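Local atomic coordinates of UDP-N-Acetylglucosamine 2-Epimerase (Thermus thermophilus, PDB entry 1V4V), a protein that probably interconverts UDP-N-acetylglucosamine and UDP-N-acetylmannosamine by inverting the configuration at C2 of the sugar. Residues Arg29-Leu34 against Val357-Ala362; Val8-Gly13 against Pro23-Leu28; Gly4-Val9 against Gly91-Leu96; Leu172-Thr177 against Gly351-Met356; Lys35-Leu40 against Gln58-Leu63. All coordinates share one frame; numbering follows the deposited sequence.

Contact 1 of 5, residues Arg29-Leu34 against Val357-Ala362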
# COMPACT_ATOMS: atom_id res chain seq x y z
N ARG A 29 5.20 19.99 18.75
CA ARG A 29 6.21 20.86 19.34
C ARG A 29 5.95 21.05 20.83
O ARG A 29 6.86 21.39 21.59
CB ARG A 29 6.21 22.22 18.62
CG ARG A 29 7.44 23.06 18.89
CD ARG A 29 7.45 24.31 18.03
NE ARG A 29 6.33 25.20 18.33
CZ ARG A 29 6.06 26.32 17.68
NH1 ARG A 29 6.83 26.70 16.67
NH2 ARG A 29 5.02 27.06 18.03
N GLY A 30 4.71 20.83 21.24
CA GLY A 30 4.35 20.99 22.64
C GLY A 30 4.47 19.74 23.48
O GLY A 30 4.12 19.75 24.66
N ILE A 31 4.97 18.66 22.88
CA ILE A 31 5.13 17.41 23.62
C ILE A 31 6.59 17.16 23.98
O ILE A 31 7.45 17.05 23.10
CB ILE A 31 4.59 16.21 22.80
CG1 ILE A 31 3.09 16.39 22.55
CG2 ILE A 31 4.85 14.91 23.55
CD1 ILE A 31 2.45 15.24 21.82
N PRO A 32 6.88 17.07 25.28
CA PRO A 32 8.25 16.83 25.77
C PRO A 32 8.83 15.52 25.25
O PRO A 32 8.18 14.47 25.30
CB PRO A 32 8.08 16.82 27.28
CG PRO A 32 6.94 17.77 27.49
CD PRO A 32 5.98 17.34 26.41
N GLY A 33 10.06 15.59 24.75
CA GLY A 33 10.72 14.40 24.24
C GLY A 33 10.56 14.25 22.73
O GLY A 33 11.14 13.35 22.14
N LEU A 34 9.78 15.13 22.13
CA LEU A 34 9.55 15.09 20.69
C LEU A 34 9.92 16.40 20.01
O LEU A 34 9.78 17.48 20.59
CB LEU A 34 8.08 14.80 20.37
CG LEU A 34 7.51 13.42 20.71
CD1 LEU A 34 6.04 13.36 20.36
CD2 LEU A 34 8.29 12.37 19.96
N VAL A 357 -3.50 13.52 17.09
CA VAL A 357 -2.53 12.90 16.19
C VAL A 357 -1.18 12.93 16.89
O VAL A 357 -0.47 11.92 16.94
CB VAL A 357 -2.43 13.66 14.84
CG1 VAL A 357 -1.25 13.14 14.02
CG2 VAL A 357 -3.72 13.49 14.06
N ALA A 358 -0.83 14.09 17.43
CA ALA A 358 0.45 14.27 18.13
C ALA A 358 0.58 13.30 19.30
O ALA A 358 1.64 12.70 19.50
CB ALA A 358 0.57 15.72 18.63
N ARG A 359 -0.49 13.16 20.07
CA ARG A 359 -0.47 12.25 21.22
C ARG A 359 -0.43 10.80 20.75
O ARG A 359 0.11 9.94 21.44
CB ARG A 359 -1.70 12.50 22.10
CG ARG A 359 -1.61 13.80 22.89
CD ARG A 359 -2.88 14.10 23.65
NE ARG A 359 -2.73 15.27 24.52
CZ ARG A 359 -3.72 15.85 25.19
NH1 ARG A 359 -4.95 15.37 25.09
NH2 ARG A 359 -3.48 16.90 25.96
N GLY A 360 -1.00 10.54 19.59
CA GLY A 360 -0.98 9.19 19.05
C GLY A 360 0.45 8.79 18.73
O GLY A 360 0.86 7.66 18.99
N VAL A 361 1.20 9.73 18.17
CA VAL A 361 2.60 9.50 17.81
C VAL A 361 3.44 9.32 19.08
O VAL A 361 4.26 8.40 19.18
CB VAL A 361 3.16 10.69 16.99
CG1 VAL A 361 4.65 10.53 16.77
CG2 VAL A 361 2.44 10.76 15.63
N ALA A 362 3.24 10.20 20.05
CA ALA A 362 3.96 10.14 21.32
C ALA A 362 3.76 8.76 21.95
O ALA A 362 4.69 8.17 22.50
CB ALA A 362 3.47 11.23 22.26

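Contact 2 of 5, residues Val8-Gly13 against Pro23-Leu28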
# COMPACT_ATOMS: atom_id res chain seq x y z
N VAL A 8 10.17 13.66 14.69
CA VAL A 8 9.01 13.31 13.89
C VAL A 8 8.98 14.17 12.64
O VAL A 8 8.79 15.39 12.72
CB VAL A 8 7.70 13.53 14.69
CG1 VAL A 8 6.49 13.12 13.85
CG2 VAL A 8 7.75 12.72 15.97
N VAL A 9 9.17 13.55 11.49
CA VAL A 9 9.18 14.28 10.24
C VAL A 9 7.82 14.29 9.56
O VAL A 9 7.22 13.24 9.33
CB VAL A 9 10.23 13.68 9.26
CG1 VAL A 9 10.22 14.45 7.93
CG2 VAL A 9 11.63 13.74 9.88
N LEU A 10 7.33 15.49 9.26
CA LEU A 10 6.07 15.64 8.55
C LEU A 10 6.47 15.92 7.11
O LEU A 10 7.14 16.91 6.84
CB LEU A 10 5.25 16.81 9.10
CG LEU A 10 4.69 16.65 10.51
CD1 LEU A 10 5.81 16.82 11.53
CD2 LEU A 10 3.61 17.70 10.74
N ALA A 11 6.07 15.04 6.20
CA ALA A 11 6.42 15.19 4.80
C ALA A 11 5.18 15.47 3.95
O ALA A 11 4.25 14.68 3.94
CB ALA A 11 7.12 13.93 4.31
N PHE A 12 5.20 16.59 3.24
CA PHE A 12 4.08 16.98 2.38
C PHE A 12 4.59 17.94 1.31
O PHE A 12 5.68 18.51 1.44
CB PHE A 12 2.97 17.62 3.22
CG PHE A 12 3.45 18.72 4.12
CD1 PHE A 12 3.63 20.01 3.64
CD2 PHE A 12 3.73 18.45 5.46
CE1 PHE A 12 4.09 21.02 4.48
CE2 PHE A 12 4.19 19.46 6.31
CZ PHE A 12 4.37 20.75 5.82
N GLY A 13 3.80 18.14 0.25
CA GLY A 13 4.26 19.01 -0.82
C GLY A 13 3.27 19.98 -1.45
O GLY A 13 3.59 20.60 -2.46
N PRO A 23 -1.48 22.09 12.21
CA PRO A 23 -1.99 21.84 13.56
C PRO A 23 -1.26 20.69 14.25
O PRO A 23 -1.06 20.70 15.47
CB PRO A 23 -3.47 21.52 13.33
CG PRO A 23 -3.79 22.30 12.09
CD PRO A 23 -2.58 22.06 11.22
N VAL A 24 -0.88 19.68 13.46
CA VAL A 24 -0.16 18.52 13.99
C VAL A 24 1.25 18.94 14.39
O VAL A 24 1.72 18.61 15.47
CB VAL A 24 -0.08 17.40 12.92
CG1 VAL A 24 0.72 16.22 13.47
CG2 VAL A 24 -1.48 16.97 12.52
N TYR A 25 1.92 19.67 13.51
CA TYR A 25 3.27 20.15 13.77
C TYR A 25 3.35 20.92 15.09
O TYR A 25 4.23 20.67 15.92
CB TYR A 25 3.73 21.07 12.64
CG TYR A 25 5.11 21.66 12.85
CD1 TYR A 25 6.25 21.00 12.38
CD2 TYR A 25 5.28 22.88 13.51
CE1 TYR A 25 7.51 21.54 12.57
CE2 TYR A 25 6.54 23.43 13.70
CZ TYR A 25 7.66 22.75 13.22
OH TYR A 25 8.91 23.30 13.38
N LEU A 26 2.44 21.87 15.26
CA LEU A 26 2.44 22.70 16.46
C LEU A 26 2.11 21.90 17.72
O LEU A 26 2.66 22.16 18.78
CB LEU A 26 1.46 23.87 16.28
CG LEU A 26 1.86 24.82 15.15
CD1 LEU A 26 0.75 25.82 14.87
CD2 LEU A 26 3.16 25.54 15.51
N ALA A 27 1.21 20.92 17.59
CA ALA A 27 0.85 20.09 18.73
C ALA A 27 2.02 19.21 19.16
O ALA A 27 2.21 18.94 20.34
CB ALA A 27 -0.36 19.23 18.39
N LEU A 28 2.81 18.77 18.18
CA LEU A 28 3.97 17.92 18.45
C LEU A 28 5.07 18.73 19.14
O LEU A 28 5.78 18.21 20.00
CB LEU A 28 4.52 17.35 17.14
CG LEU A 28 3.74 16.20 16.49
CD1 LEU A 28 4.21 16.01 15.05
CD2 LEU A 28 3.96 14.92 17.29

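Contact 3 of 5, residues Gly4-Val9 against Gly91-Leu96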
# COMPACT_ATOMS: atom_id res chain seq x y z
N GLY A 4 13.05 17.90 22.02
CA GLY A 4 12.87 16.48 22.41
C GLY A 4 13.93 15.59 21.79
O GLY A 4 14.62 16.00 20.86
N MSE A 5 14.05 14.36 22.30
CA MSE A 5 15.04 13.43 21.78
C MSE A 5 14.56 12.73 20.51
O MSE A 5 15.35 12.47 19.60
CB MSE A 5 15.40 12.38 22.84
CG MSE A 5 14.47 11.16 22.90
SE MSE A 5 12.79 11.43 23.82
CE MSE A 5 13.01 10.10 25.20
N LYS A 6 13.26 12.44 20.45
CA LYS A 6 12.69 11.78 19.28
C LYS A 6 12.39 12.80 18.19
O LYS A 6 12.03 13.94 18.48
CB LYS A 6 11.39 11.05 19.65
CG LYS A 6 11.53 9.97 20.71
CD LYS A 6 12.48 8.86 20.29
CE LYS A 6 12.29 7.61 21.14
NZ LYS A 6 12.35 7.90 22.60
N ARG A 7 12.55 12.40 16.93
CA ARG A 7 12.29 13.30 15.82
C ARG A 7 11.13 12.79 14.97
O ARG A 7 11.11 11.62 14.57
CB ARG A 7 13.55 13.48 14.98
CG ARG A 7 14.78 13.89 15.80
CD ARG A 7 15.93 14.34 14.92
NE ARG A 7 17.21 14.36 15.62
CZ ARG A 7 17.46 15.03 16.74
NH1 ARG A 7 16.51 15.76 17.31
NH2 ARG A 7 18.67 14.98 17.29
N VAL A 8 10.17 13.66 14.69
CA VAL A 8 9.01 13.31 13.89
C VAL A 8 8.98 14.17 12.64
O VAL A 8 8.79 15.39 12.72
CB VAL A 8 7.70 13.53 14.69
CG1 VAL A 8 6.49 13.12 13.85
CG2 VAL A 8 7.75 12.72 15.97
N VAL A 9 9.17 13.55 11.49
CA VAL A 9 9.18 14.28 10.24
C VAL A 9 7.82 14.29 9.56
O VAL A 9 7.22 13.24 9.33
CB VAL A 9 10.23 13.68 9.26
CG1 VAL A 9 10.22 14.45 7.93
CG2 VAL A 9 11.63 13.74 9.88
N GLY A 91 17.41 11.91 10.67
CA GLY A 91 17.31 11.12 11.89
C GLY A 91 15.89 10.85 12.37
O GLY A 91 15.64 10.72 13.57
N ALA A 92 14.97 10.72 11.42
CA ALA A 92 13.57 10.49 11.76
C ALA A 92 13.28 9.23 12.55
O ALA A 92 13.76 8.14 12.21
CB ALA A 92 12.72 10.49 10.47
N ASP A 93 12.50 9.38 13.62
CA ASP A 93 12.10 8.25 14.46
C ASP A 93 10.66 7.90 14.12
O ASP A 93 10.15 6.84 14.50
CB ASP A 93 12.20 8.62 15.94
CG ASP A 93 13.64 8.76 16.41
OD1 ASP A 93 14.11 9.91 16.58
OD2 ASP A 93 14.30 7.72 16.59
N TYR A 94 10.00 8.80 13.39
CA TYR A 94 8.62 8.59 12.99
C TYR A 94 8.34 9.52 11.81
O TYR A 94 8.90 10.62 11.74
CB TYR A 94 7.67 8.91 14.15
CG TYR A 94 6.38 8.12 14.12
CD1 TYR A 94 5.31 8.51 13.30
CD2 TYR A 94 6.24 6.95 14.86
CE1 TYR A 94 4.15 7.75 13.23
CE2 TYR A 94 5.09 6.19 14.80
CZ TYR A 94 4.04 6.59 13.98
OH TYR A 94 2.92 5.81 13.92
N VAL A 95 7.50 9.07 10.89
CA VAL A 95 7.16 9.87 9.73
C VAL A 95 5.65 10.00 9.60
O VAL A 95 4.92 9.03 9.75
CB VAL A 95 7.70 9.23 8.43
CG1 VAL A 95 7.34 10.11 7.23
CG2 VAL A 95 9.21 9.07 8.52
N LEU A 96 5.19 11.21 9.32
CA LEU A 96 3.77 11.45 9.14
C LEU A 96 3.53 11.92 7.71
O LEU A 96 4.23 12.79 7.22
CB LEU A 96 3.26 12.52 10.12
CG LEU A 96 3.25 12.17 11.62
CD1 LEU A 96 2.73 13.37 12.41
CD2 LEU A 96 2.36 10.96 11.86

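Contact 4 of 5, residues Leu172-Thr177 against Gly351-Met356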
# COMPACT_ATOMS: atom_id res chain seq x y z
N LEU A 172 -6.78 5.24 15.05
CA LEU A 172 -7.25 6.23 16.01
C LEU A 172 -8.20 7.18 15.28
O LEU A 172 -7.83 7.73 14.25
CB LEU A 172 -6.06 7.04 16.57
CG LEU A 172 -6.38 8.16 17.56
CD1 LEU A 172 -6.87 7.57 18.87
CD2 LEU A 172 -5.13 9.00 17.81
N VAL A 173 -9.42 7.34 15.79
CA VAL A 173 -10.38 8.25 15.16
C VAL A 173 -10.08 9.62 15.76
O VAL A 173 -10.24 9.82 16.96
CB VAL A 173 -11.83 7.85 15.46
CG1 VAL A 173 -12.79 8.84 14.84
CG2 VAL A 173 -12.11 6.46 14.91
N THR A 174 -9.66 10.56 14.92
CA THR A 174 -9.27 11.88 15.40
C THR A 174 -10.17 13.05 15.04
O THR A 174 -10.11 14.09 15.69
CB THR A 174 -7.87 12.23 14.86
OG1 THR A 174 -7.93 12.34 13.43
CG2 THR A 174 -6.86 11.15 15.24
N GLY A 175 -10.99 12.89 14.01
CA GLY A 175 -11.80 14.00 13.55
C GLY A 175 -10.89 14.69 12.55
O GLY A 175 -9.76 14.23 12.35
N GLN A 176 -11.32 15.78 11.93
CA GLN A 176 -10.48 16.44 10.93
C GLN A 176 -9.55 17.53 11.46
O GLN A 176 -9.97 18.43 12.19
CB GLN A 176 -11.36 17.02 9.82
CG GLN A 176 -12.21 15.98 9.11
CD GLN A 176 -12.78 16.49 7.80
OE1 GLN A 176 -13.82 16.03 7.34
NE2 GLN A 176 -12.08 17.45 7.19
N THR A 177 -8.27 17.46 11.09
CA THR A 177 -7.32 18.47 11.53
C THR A 177 -7.66 19.79 10.84
O THR A 177 -7.22 20.85 11.27
CB THR A 177 -5.86 18.08 11.21
OG1 THR A 177 -5.68 17.96 9.79
CG2 THR A 177 -5.50 16.76 11.89
N GLY A 351 -11.81 20.49 16.82
CA GLY A 351 -10.76 21.49 16.76
C GLY A 351 -9.45 21.08 17.41
O GLY A 351 -8.48 21.85 17.43
N LYS A 352 -9.40 19.86 17.93
CA LYS A 352 -8.19 19.36 18.58
C LYS A 352 -7.69 18.04 17.99
O LYS A 352 -7.03 17.25 18.66
CB LYS A 352 -8.45 19.21 20.08
CG LYS A 352 -8.83 20.55 20.72
CD LYS A 352 -9.24 20.40 22.17
CE LYS A 352 -9.54 21.77 22.77
NZ LYS A 352 -8.38 22.70 22.63
N ALA A 353 -7.98 17.81 16.71
CA ALA A 353 -7.55 16.60 16.03
C ALA A 353 -6.02 16.55 15.97
O ALA A 353 -5.42 15.48 16.08
CB ALA A 353 -8.13 16.56 14.62
N GLY A 354 -5.41 17.72 15.80
CA GLY A 354 -3.96 17.80 15.72
C GLY A 354 -3.31 17.31 17.00
O GLY A 354 -2.29 16.63 16.96
N LEU A 355 -3.90 17.67 18.13
CA LEU A 355 -3.37 17.25 19.42
C LEU A 355 -3.48 15.74 19.57
O LEU A 355 -2.58 15.10 20.12
CB LEU A 355 -4.12 17.94 20.56
CG LEU A 355 -3.63 17.63 21.98
CD1 LEU A 355 -2.16 17.97 22.12
CD2 LEU A 355 -4.46 18.42 22.99
N MSE A 356 -4.57 15.17 19.08
CA MSE A 356 -4.76 13.73 19.16
C MSE A 356 -3.77 12.99 18.28
O MSE A 356 -3.25 11.94 18.67
CB MSE A 356 -6.19 13.34 18.77
CG MSE A 356 -7.20 13.56 19.89
SE MSE A 356 -8.94 12.89 19.41
CE MSE A 356 -8.37 11.12 18.86
O HOH W 1 -10.98 18.72 14.74

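Contact 5 of 5, residues Lys35-Leu40 against Gln58-Leu63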
# COMPACT_ATOMS: atom_id res chain seq x y z
N LYS A 35 10.41 16.30 18.78
CA LYS A 35 10.76 17.47 18.00
C LYS A 35 10.24 17.24 16.59
O LYS A 35 10.64 16.29 15.91
CB LYS A 35 12.28 17.67 17.96
CG LYS A 35 12.69 18.83 17.06
CD LYS A 35 14.11 19.29 17.34
CE LYS A 35 15.12 18.19 17.06
NZ LYS A 35 16.50 18.60 17.44
N PRO A 36 9.31 18.10 16.14
CA PRO A 36 8.76 17.94 14.79
C PRO A 36 9.67 18.59 13.75
O PRO A 36 10.33 19.60 14.03
CB PRO A 36 7.41 18.64 14.90
CG PRO A 36 7.74 19.81 15.80
CD PRO A 36 8.62 19.18 16.87
N LEU A 37 9.71 18.00 12.57
CA LEU A 37 10.52 18.54 11.47
C LEU A 37 9.68 18.48 10.21
O LEU A 37 8.78 17.63 10.09
CB LEU A 37 11.78 17.71 11.27
CG LEU A 37 12.80 17.65 12.41
CD1 LEU A 37 13.89 16.66 12.04
CD2 LEU A 37 13.39 19.04 12.67
N VAL A 38 9.97 19.36 9.26
CA VAL A 38 9.22 19.38 8.01
C VAL A 38 10.09 19.11 6.78
O VAL A 38 11.11 19.77 6.57
CB VAL A 38 8.51 20.75 7.81
CG1 VAL A 38 7.92 20.84 6.41
CG2 VAL A 38 7.42 20.91 8.85
N LEU A 39 9.66 18.14 5.99
CA LEU A 39 10.33 17.78 4.75
C LEU A 39 9.36 18.12 3.63
O LEU A 39 8.29 17.50 3.55
CB LEU A 39 10.64 16.28 4.71
CG LEU A 39 11.11 15.74 3.35
CD1 LEU A 39 12.44 16.37 2.96
CD2 LEU A 39 11.24 14.22 3.42
N LEU A 40 9.69 19.10 2.80
CA LEU A 40 8.81 19.45 1.68
C LEU A 40 9.09 18.47 0.56
O LEU A 40 10.25 18.13 0.31
CB LEU A 40 9.06 20.89 1.22
CG LEU A 40 8.79 21.95 2.29
CD1 LEU A 40 8.85 23.34 1.67
CD2 LEU A 40 7.42 21.71 2.92
N GLN A 58 8.63 26.73 9.53
CA GLN A 58 9.66 26.78 8.50
C GLN A 58 9.99 25.33 8.15
O GLN A 58 9.89 24.46 9.01
CB GLN A 58 10.91 27.47 9.03
CG GLN A 58 10.64 28.52 10.10
CD GLN A 58 9.79 29.67 9.59
OE1 GLN A 58 9.26 30.46 10.38
NE2 GLN A 58 9.67 29.78 8.27
N GLU A 59 10.39 25.07 6.91
CA GLU A 59 10.73 23.70 6.55
C GLU A 59 12.17 23.43 6.93
O GLU A 59 12.97 24.36 7.06
CB GLU A 59 10.52 23.43 5.04
CG GLU A 59 11.74 23.65 4.15
CD GLU A 59 11.93 25.09 3.74
OE1 GLU A 59 12.78 25.36 2.87
OE2 GLU A 59 11.22 25.96 4.30
N ASP A 60 12.50 22.16 7.12
CA ASP A 60 13.85 21.76 7.50
C ASP A 60 14.64 21.22 6.32
O ASP A 60 15.86 21.32 6.29
CB ASP A 60 13.78 20.72 8.61
CG ASP A 60 13.24 21.28 9.91
OD1 ASP A 60 14.00 22.01 10.60
OD2 ASP A 60 12.07 21.02 10.24
N ARG A 61 13.93 20.65 5.35
CA ARG A 61 14.58 20.08 4.18
C ARG A 61 13.59 20.01 3.02
O ARG A 61 12.38 20.02 3.22
CB ARG A 61 15.11 18.68 4.52
CG ARG A 61 15.92 18.02 3.41
CD ARG A 61 16.89 17.00 3.99
NE ARG A 61 17.54 16.19 2.96
CZ ARG A 61 18.62 15.45 3.18
NH1 ARG A 61 19.17 15.41 4.38
NH2 ARG A 61 19.14 14.73 2.19
N ASN A 62 14.12 19.96 1.80
CA ASN A 62 13.29 19.89 0.60
C ASN A 62 13.81 18.82 -0.35
O ASN A 62 15.02 18.65 -0.48
CB ASN A 62 13.31 21.23 -0.15
CG ASN A 62 12.88 22.40 0.70
OD1 ASN A 62 13.59 22.80 1.63
ND2 ASN A 62 11.71 22.95 0.40
N LEU A 63 12.91 18.11 -1.01
CA LEU A 63 13.34 17.10 -1.98
C LEU A 63 13.54 17.85 -3.29
O LEU A 63 13.01 18.95 -3.47
CB LEU A 63 12.27 16.02 -2.15
CG LEU A 63 11.98 15.14 -0.94
CD1 LEU A 63 11.02 14.01 -1.34
CD2 LEU A 63 13.28 14.56 -0.39

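Contact 1 of 5, residues Arg29-Leu34 against Val357-Ala362
Ile31, in the alpha-to-beta loop of the first beta-alpha-beta unit (helix 15-29 to strand 34-40), packs on Ala358 and Ala362 of helix 353-364, the last helix of the chain. Its CG1 stands anti to the carbonyl carbon (chi1 -62°) and the chain runs on extended, which carries CD1 to 3.7 Å from Ala358 CB. The same methyl also lies 3.5 Å from Ala358 O, an oxygen that already accepts the helical bond from Ala362 N. The other branch of Ile31 serves the next turn, with CG2 at 4.1 Å from Ala362 CB. From Ile31 the chain folds through a type II beta turn, closed by Leu34 N to Ile31 O at 3.2 Å, with Gly33 taking the positive phi of its third position. The turn brings Leu34 round to the same helix, where its CD1 meets Ala362 CB at 3.8 Å. Ala362 CB is thus touched by both Ile31 and Leu34. Leu34 reaches on to Leu28 and Val8, while Val357 and Val361 of the helix pack on Phe151. No hydrogen bond crosses between Arg29-Leu34 and Val357-Ala362: two alanines one turn apart let the branched side chains come close, and the joint rests on apolar burial and fit.

Contact 2 of 5, residues Val8-Gly13 against Pro23-Leu28
Leu10 and Val8, alternate residues of one strand, turn their side chains onto the helix face formed by Val24, Tyr25 and Leu28. The short strand 8-12 and helix 23-28 run nearly antiparallel, 170° between their directions, with their axes 10.0 Å apart at closest approach.

Methyl-to-methyl packing does most of the work. Leu28 CD1 touches two strand side chains: Val8 CG1 at 3.9 Å, the two side chains meeting at about a right angle, and Leu10 CD1 at 4.0 Å, where the leucines slide past each other in opposite directions. The second branch of Leu10 goes the other way along the helix, its CD2 lying 4.2 Å from Val24 CG1. Leu10 CG is anti to the carbonyl carbon (chi1 -68°), and from there CD1 goes to Leu28 and the Tyr25 ring edge, CD2 to Val24 and the root of Tyr25.

Tyr25 is met at its root and at its rim. Leu10 CD2 lies against the helix backbone, 3.8 Å from Tyr25 N, and 3.9 Å from Tyr25 CB, while Leu10 CD1 approaches the edge of the ring near its plane, not over a face. Hydrogen bonding between the segments plays no part, and the helix keeps its own bonds in this turn, such as Leu28 N to Val24 O at 2.9 Å.

This is the first strand and helix of the beta-alpha-beta unit 6-12, 15-29, 34-40. Strands 34-40 and 94-98 flank strand 6-12 in the parallel sheet, Tyr25 also packs on Pro36, and helix 353-364 lies against Val24, Ala27 and Leu28.

Contact 3 of 5, residues Gly4-Val9 against Gly91-Leu96
Asp93 and Arg7 grip each other twice where two neighbouring strands of a parallel beta sheet begin to pair. Asp93 N donates to Arg7 O at 2.8 Å, and Asp93 OD1 accepts from Arg7 N at 3.0 Å (158° at the hydrogen) on its anti lone pair. The carboxylate gets there because CG lies anti to the carbonyl carbon (chi1 -70°), and it thus stands in for a strand carbonyl just before the regular bridges begin. An alanine in its place would keep the backbone bonds to Arg7 O but is likely to leave Arg7 N without this acceptor, so that the start of the strand is held less firmly.

Arg7 O also takes a weak bond from Tyr94 N. Regular parallel pairing follows, the strand segments 23° apart: Val9 N reaches Tyr94 O at 3.0 Å, and Leu96 N reaches Val9 O at 2.9 Å, so that Val9 is held through both its N and its O.

Ahead of the strand, Gly91 ends the preceding helix in a Schellman motif, and its O lies 3.7 Å from Arg7 CB. Tyr94 OH turns away to bond Asp148.

The side chains pack on both faces of the sheet. On the Val8 and Tyr94 face, Val8 CG1 meets Leu96 CD1 obliquely at 4.0 Å, and Leu96 continues to Val24 and Leu28 of helix 15-29. The Val9 face is tighter: Val9 CG2, anti to the carbonyl carbon, is pressed to 3.5 Å from Ala92 CB, closer than carbons usually pack.

Contact 4 of 5, residues Leu172-Thr177 against Gly351-Met356
The first turn of helix 353-364 sets Ala353 and Met356 (selenomethionine) against the loop that leaves strand 171-173. Ala353 CB sits among backbone carbonyls, 3.3 Å from Thr174 O and 3.6 Å from Gln176 O, with Thr177 CG2 beside it at 3.8 Å. One turn on, Met356 bends at its last torsion (chi3 51°) and pushes CE into the end of the strand, where it lies 3.0 Å from Val173 O, a tight fit. Strand 171-173 is the far edge of the N-terminal sheet, and the helix returns to it after the chain has built the second domain, as in GT-B enzymes. Leu172 closes round the methyl of Met356: its CG stands 3.8 Å from CE, and both its methyls are about as near. An alanine here would lack these three carbons, and the Met356 methyl would probably lose its cover on that side and be freer to turn. Thr174 CG2 touches CE next to Leu172, at 3.9 Å, while Thr174 OG1 bonds Gly175 O. Asp180 receives Gly354 N at the helix start, and a water accepts from Gly351 N at 2.9 Å and lies 2.8 Å from Gln176 O, to which it may donate.

Contact 5 of 5, residues Lys35-Leu40 against Gln58-Leu63
Val38 and Asp60 carry the polar side of this contact. Asp60 OD2 accepts a hydrogen bond from Val38 N at 2.9 Å on its anti lone pair, and Val38 O accepts two donors: Asp60 N at 2.8 Å, in the carbonyl plane, and Arg61 N at 3.2 Å. The Leu37 CD2 methyl lies beside the same carboxylate. The ladder continues in parallel register, Leu40 N to Arg61 O at 2.9 Å and Leu63 N to Leu40 O at 3.0 Å.

Carbon contacts line both faces. On the side of Leu39 and Arg61, Leu39 CD1 lies over the start of the arginine chain and meets Leu63 CD2 at 3.9 Å. On the side of Leu40 and Asn62, Leu40 CG packs at 3.6 Å on Glu59 CB, the side chains crossing at about a right angle.

Charged ends turn to other helices. Arg61, with CG anti to the backbone N (chi1 -175°), runs extended from the sheet to a salt bridge with Glu89, while Glu59 pairs with Arg49.

Strand 61-62, one of the two outer strands within this chain, is reached from strand 34-40 through helix 45-53: a beta-alpha-beta unit at the margin of a Rossmann-like parallel sheet.

In the fold
Starting from the N terminus, strand 6-12 opens contacts 2 and 3. Contact 2 closes first, when helix 15-29 folds back on that strand. Contact 5 then adds strand 61-62 to strand 34-40, and contact 3 closes round it, pairing strands 6-12 and 94-98 in the same sheet. Contact 1 opens at the loop after helix 15-29 and closes only near the C terminus, so it crosses contact 3 and encloses contacts 4 and 5. Contact 4 closes a loop that holds the entire second sheet, strands 200-203 to 314-316. Both late closures use helix 353-364, which ties the far-edge strand 171-173 to helix 15-29, where Ala358 CB touches Ala27 CB at 3.6 Å.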